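Local coordinates for Lmo0181 protein (Listeria monocytogenes serovar 1/2a, PDB 5F7V) that binds the cyclic glucose tetrasaccharide cycloalternan and probably delivers it to an ABC transporter as a membrane-tethered lipoprotein, at residues 127-131 against 345-349; 138-144 against 159-163. All blocks are in the same frame, centred on the assembly; numbering follows the deposited sequence.

Contact 1: 127-131 against 345-349; sequences FSNVV and VFESL
The extended backbone of 127-131 passes beside the short helix 343-347, and the two segments come nearest at Val-131 and Val-345, whose CA atoms are 7.1 Å apart. Both belong to a bacterial extracellular solute-binding protein, with the periplasmic-binding-protein fold. The long strand 119-135 runs past the bound sugar here, and Ser-128 and Val-130 face away from the helix on the side of the glucose units.

Asn-129 carries the contact. Its ND2 donates to Val-345 O over 2.9 Å, with an N-H...O angle of 153°. The oxygen lies almost in the amide plane of Asn-129, and the donor meets it on a lone pair. A chi1 of 62° turns the amide so that ND2 reaches this oxygen. Asn-129 OD1 is buried, has no hydrogen-bond partner, and lies 3.6 Å from Val-345 CG1. Ser-348 CB and Leu-349 CD2 also lie near ND2.

At Phe-127, Leu-349 CD1 meets the ring edge at CE2, a loose 4.4 Å. Ser-348 OG also bonds to Ala-344 O. A water donates to both Val-130 O and Ser-348 OG, at 2.8 Å each.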
loop_
_atom_site.group_PDB
_atom_site.type_symbol
_atom_site.label_atom_id
_atom_site.label_comp_id
_atom_site.label_asym_id
_atom_site.label_seq_id
_atom_site.Cartn_x
_atom_site.Cartn_y
_atom_site.Cartn_z
ATOM N N PHE A 127 1.397 9.136 -0.321
ATOM C CA PHE A 127 0.194 8.323 -0.244
ATOM C C PHE A 127 -0.043 7.634 -1.580
ATOM O O PHE A 127 0.539 8.010 -2.620
ATOM C CB PHE A 127 -1.001 9.105 0.318
ATOM C CG PHE A 127 -1.598 10.099 -0.635
ATOM C CD1 PHE A 127 -1.097 11.396 -0.699
ATOM C CD2 PHE A 127 -2.653 9.771 -1.474
ATOM C CE1 PHE A 127 -1.606 12.343 -1.561
ATOM C CE2 PHE A 127 -3.163 10.717 -2.341
ATOM C CZ PHE A 127 -2.645 11.986 -2.366
ATOM N N SER A 128 -0.888 6.616 -1.514
ATOM C CA SER A 128 -1.064 5.754 -2.700
ATOM C C SER A 128 -2.349 4.948 -2.617
ATOM O O SER A 128 -3.035 4.927 -1.597
ATOM C CB SER A 128 0.129 4.784 -2.788
ATOM O OG SER A 128 0.159 3.880 -1.703
ATOM N N ASN A 129 -2.683 4.313 -3.734
ATOM C CA ASN A 129 -3.835 3.411 -3.805
ATOM C C ASN A 129 -3.562 2.340 -4.833
ATOM O O ASN A 129 -2.473 2.230 -5.385
ATOM C CB ASN A 129 -5.119 4.208 -3.997
ATOM C CG ASN A 129 -5.132 5.000 -5.276
ATOM O OD1 ASN A 129 -4.260 4.862 -6.140
ATOM N ND2 ASN A 129 -6.120 5.867 -5.420
ATOM N N VAL A 130 -4.589 1.496 -4.966
ATOM C CA VAL A 130 -4.531 0.340 -5.848
ATOM C C VAL A 130 -5.542 0.523 -6.956
ATOM O O VAL A 130 -6.581 1.136 -6.787
ATOM C CB VAL A 130 -4.809 -0.930 -5.026
ATOM C CG1 VAL A 130 -5.110 -2.163 -5.896
ATOM C CG2 VAL A 130 -3.634 -1.205 -4.068
ATOM N N VAL A 131 -5.174 0.054 -8.148
ATOM C CA VAL A 131 -6.000 0.142 -9.339
ATOM C C VAL A 131 -5.927 -1.185 -10.060
ATOM O O VAL A 131 -5.090 -2.038 -9.753
ATOM C CB VAL A 131 -5.545 1.267 -10.296
ATOM C CG1 VAL A 131 -5.840 2.615 -9.649
ATOM C CG2 VAL A 131 -4.079 1.183 -10.644
ATOM N N VAL A 345 -6.591 7.193 -10.733
ATOM C CA VAL A 345 -5.948 7.224 -9.427
ATOM C C VAL A 345 -6.706 8.182 -8.509
ATOM O O VAL A 345 -6.958 7.869 -7.346
ATOM C CB VAL A 345 -4.465 7.644 -9.598
ATOM C CG1 VAL A 345 -3.803 7.811 -8.240
ATOM C CG2 VAL A 345 -3.662 6.678 -10.472
ATOM N N PHE A 346 -7.039 9.356 -9.032
ATOM C CA PHE A 346 -7.743 10.354 -8.227
ATOM C C PHE A 346 -9.220 10.028 -8.102
ATOM O O PHE A 346 -9.790 10.240 -7.031
ATOM C CB PHE A 346 -7.476 11.752 -8.811
ATOM C CG PHE A 346 -6.023 12.056 -8.808
ATOM C CD1 PHE A 346 -5.401 12.481 -7.659
ATOM C CD2 PHE A 346 -5.279 11.825 -9.949
ATOM C CE1 PHE A 346 -4.021 12.703 -7.674
ATOM C CE2 PHE A 346 -3.910 12.026 -9.968
ATOM C CZ PHE A 346 -3.299 12.485 -8.829
ATOM N N GLU A 347 -9.841 9.504 -9.156
ATOM C CA GLU A 347 -11.262 9.105 -9.047
ATOM C C GLU A 347 -11.435 8.072 -7.936
ATOM O O GLU A 347 -12.442 8.095 -7.215
ATOM C CB GLU A 347 -11.724 8.493 -10.359
ATOM C CG GLU A 347 -11.884 9.505 -11.468
ATOM C CD GLU A 347 -11.892 8.882 -12.859
ATOM O OE1 GLU A 347 -11.734 7.648 -12.999
ATOM O OE2 GLU A 347 -12.084 9.680 -13.804
ATOM N N SER A 348 -10.452 7.187 -7.757
ATOM C CA SER A 348 -10.538 6.128 -6.753
ATOM C C SER A 348 -10.635 6.680 -5.339
ATOM O O SER A 348 -11.215 6.007 -4.490
ATOM C CB SER A 348 -9.341 5.194 -6.889
ATOM O OG SER A 348 -9.298 4.462 -8.099
ATOM N N LEU A 349 -10.133 7.882 -5.067
ATOM C CA LEU A 349 -10.138 8.424 -3.714
ATOM C C LEU A 349 -11.523 8.655 -3.164
ATOM O O LEU A 349 -11.699 8.621 -1.956
ATOM C CB LEU A 349 -9.321 9.696 -3.670
ATOM C CG LEU A 349 -7.836 9.554 -4.009
ATOM C CD1 LEU A 349 -7.209 10.915 -4.182
ATOM C CD2 LEU A 349 -7.121 8.751 -2.936
HETATM O O HOH W 1 -9.100 1.692 -7.864
#

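Contact 2: 138-144 against 159-163; sequences LFDKAGV and AAKKL
Leu-163 of helix 153-163 pushes its two methyl groups against the last turn of helix 136-142 and Val-144 just beyond it. The segment axes cross at 75° and stay 10.5 Å apart at closest approach. Helix 136-142 ends in a Schellman motif, with Gly-143 at positive phi. Its two closing bonds run from Val-144 N to Phe-139 O and from Gly-143 N to Asp-140 O. The turn brings Val-144 round to face the second helix. The contact packs two helices, close in sequence, of the solute-binding protein fold, well away from the centre of the chain.

The tight part lies on the inner side. Leu-163 CD1 sits over one face of the Phe-139 ring, 3.6 Å from its centroid and 16° off the normal, a CH-pi contact. The two side chains cross at about a right angle. Leu-163 CD2 turns the other way, to Ala-142 CB at 3.6 Å and to the carbonyl oxygen of Leu-138. Val-144 and Leu-163 meet tip to tip, CG2 to CD2 at 3.9 Å. The other branch of Val-144, CG1, reaches Ala-159 CB, also at 3.9 Å. The Phe-139 side chain also touches Ala-246 and Met-247 of strand 245-251.

The outer side is looser. Lys-162 lies at the exposed margin, and its CB comes to 4.0 Å from Val-144 CG2. No direct hydrogen bond joins the segments. The Lys-162 chain bends at chi3 (-71°) on the way to NZ, which donates to a bridging water at 2.8 Å. That water donates in turn to Gly-143 O at 3.2 Å.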
loop_
_atom_site.group_PDB
_atom_site.type_symbol
_atom_site.label_atom_id
_atom_site.label_comp_id
_atom_site.label_asym_id
_atom_site.label_seq_id
_atom_site.Cartn_x
_atom_site.Cartn_y
_atom_site.Cartn_z
ATOM N N LEU A 138 -3.424 -7.911 -24.686
ATOM C CA LEU A 138 -4.190 -9.114 -24.437
ATOM C C LEU A 138 -5.689 -8.923 -24.618
ATOM O O LEU A 138 -6.383 -9.756 -25.196
ATOM C CB LEU A 138 -3.901 -9.687 -23.049
ATOM C CG LEU A 138 -2.543 -10.371 -22.844
ATOM C CD1 LEU A 138 -2.335 -10.657 -21.369
ATOM C CD2 LEU A 138 -2.435 -11.636 -23.688
ATOM N N PHE A 139 -6.209 -7.795 -24.144
ATOM C CA PHE A 139 -7.630 -7.503 -24.341
ATOM C C PHE A 139 -7.975 -7.437 -25.820
ATOM O O PHE A 139 -8.958 -8.023 -26.306
ATOM C CB PHE A 139 -8.022 -6.195 -23.661
ATOM C CG PHE A 139 -8.405 -6.340 -22.209
ATOM C CD1 PHE A 139 -7.465 -6.600 -21.210
ATOM C CD2 PHE A 139 -9.746 -6.246 -21.841
ATOM C CE1 PHE A 139 -7.858 -6.704 -19.895
ATOM C CE2 PHE A 139 -10.131 -6.352 -20.504
ATOM C CZ PHE A 139 -9.197 -6.605 -19.531
ATOM N N ASP A 140 -7.131 -6.735 -26.568
ATOM C CA ASP A 140 -7.389 -6.518 -28.006
ATOM C C ASP A 140 -7.313 -7.826 -28.767
ATOM O O ASP A 140 -8.155 -8.111 -29.639
ATOM C CB ASP A 140 -6.350 -5.549 -28.582
ATOM C CG ASP A 140 -6.535 -4.118 -28.158
ATOM O OD1 ASP A 140 -7.524 -3.787 -27.476
ATOM O OD2 ASP A 140 -5.675 -3.277 -28.547
ATOM N N LYS A 141 -6.319 -8.640 -28.432
ATOM C CA LYS A 141 -6.143 -9.934 -29.099
ATOM C C LYS A 141 -7.372 -10.815 -28.932
ATOM O O LYS A 141 -7.792 -11.462 -29.870
ATOM C CB LYS A 141 -4.885 -10.656 -28.610
ATOM C CG LYS A 141 -4.458 -11.893 -29.399
ATOM C CD LYS A 141 -3.270 -12.568 -28.697
ATOM C CE LYS A 141 -2.862 -13.945 -29.197
ATOM N NZ LYS A 141 -1.390 -14.014 -29.397
ATOM N N ALA A 142 -7.949 -10.814 -27.743
ATOM C CA ALA A 142 -9.144 -11.605 -27.428
ATOM C C ALA A 142 -10.454 -10.939 -27.837
ATOM O O ALA A 142 -11.516 -11.573 -27.799
ATOM C CB ALA A 142 -9.158 -11.950 -25.937
ATOM N N GLY A 143 -10.428 -9.671 -28.218
ATOM C CA GLY A 143 -11.655 -8.935 -28.494
ATOM C C GLY A 143 -12.520 -8.657 -27.278
ATOM O O GLY A 143 -13.753 -8.667 -27.338
ATOM N N VAL A 144 -11.871 -8.430 -26.140
ATOM C CA VAL A 144 -12.543 -8.100 -24.891
ATOM C C VAL A 144 -12.472 -6.597 -24.653
ATOM O O VAL A 144 -11.398 -5.987 -24.764
ATOM C CB VAL A 144 -11.947 -8.912 -23.723
ATOM C CG1 VAL A 144 -12.612 -8.565 -22.388
ATOM C CG2 VAL A 144 -12.111 -10.402 -23.996
ATOM N N ALA A 159 -14.749 -11.130 -18.046
ATOM C CA ALA A 159 -13.596 -10.696 -18.830
ATOM C C ALA A 159 -12.437 -11.600 -18.555
ATOM O O ALA A 159 -11.803 -12.087 -19.469
ATOM C CB ALA A 159 -13.244 -9.261 -18.570
ATOM N N ALA A 160 -12.161 -11.860 -17.283
ATOM C CA ALA A 160 -11.044 -12.720 -16.894
ATOM C C ALA A 160 -11.195 -14.113 -17.470
ATOM O O ALA A 160 -10.201 -14.709 -17.899
ATOM C CB ALA A 160 -10.929 -12.815 -15.385
ATOM N N LYS A 161 -12.400 -14.660 -17.498
ATOM C CA LYS A 161 -12.610 -15.973 -18.074
ATOM C C LYS A 161 -12.303 -15.966 -19.568
ATOM O O LYS A 161 -11.601 -16.865 -20.076
ATOM C CB LYS A 161 -14.045 -16.459 -17.777
ATOM C CG LYS A 161 -14.263 -16.845 -16.317
ATOM C CD LYS A 161 -15.744 -17.023 -15.959
ATOM C CE LYS A 161 -15.895 -17.220 -14.473
ATOM N NZ LYS A 161 -17.338 -17.319 -14.116
ATOM N N LYS A 162 -12.756 -14.969 -20.314
ATOM C CA LYS A 162 -12.484 -14.913 -21.740
ATOM C C LYS A 162 -11.020 -14.624 -22.054
ATOM O O LYS A 162 -10.550 -15.048 -23.084
ATOM C CB LYS A 162 -13.349 -13.831 -22.388
ATOM C CG LYS A 162 -14.821 -14.207 -22.338
ATOM C CD LYS A 162 -15.729 -13.249 -23.114
ATOM C CE LYS A 162 -15.861 -11.898 -22.452
ATOM N NZ LYS A 162 -16.734 -10.948 -23.191
ATOM N N LEU A 163 -10.287 -14.038 -21.114
ATOM C CA LEU A 163 -8.890 -13.698 -21.315
ATOM C C LEU A 163 -7.950 -14.784 -20.843
ATOM O O LEU A 163 -6.750 -14.668 -21.080
ATOM C CB LEU A 163 -8.555 -12.371 -20.625
ATOM C CG LEU A 163 -9.166 -11.142 -21.311
ATOM C CD1 LEU A 163 -9.355 -9.974 -20.345
ATOM C CD2 LEU A 163 -8.449 -10.757 -22.564
HETATM O O HOH W 2 -15.601 -10.757 -25.717
#

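In the fold
Contact 1 is buried near the middle of the chain, beside the sugar site. Contact 2 is partly exposed and lies further out. Their centres are 25 Å apart, and they do not touch. They are linked through the chain, because strand 119-135 of contact 1 leads directly into helix 136-142 of contact 2. Contact 2 is nested inside the long loop that contact 1 closes. Contact 1 joins residues more than 200 positions apart, whereas contact 2 joins two helices close in sequence. The chemistry differs too. Both contacts have a bridging water, but contact 1 adds a direct side-chain-to-backbone hydrogen bond, while contact 2 has none and is mainly apolar, with its water on the exposed side.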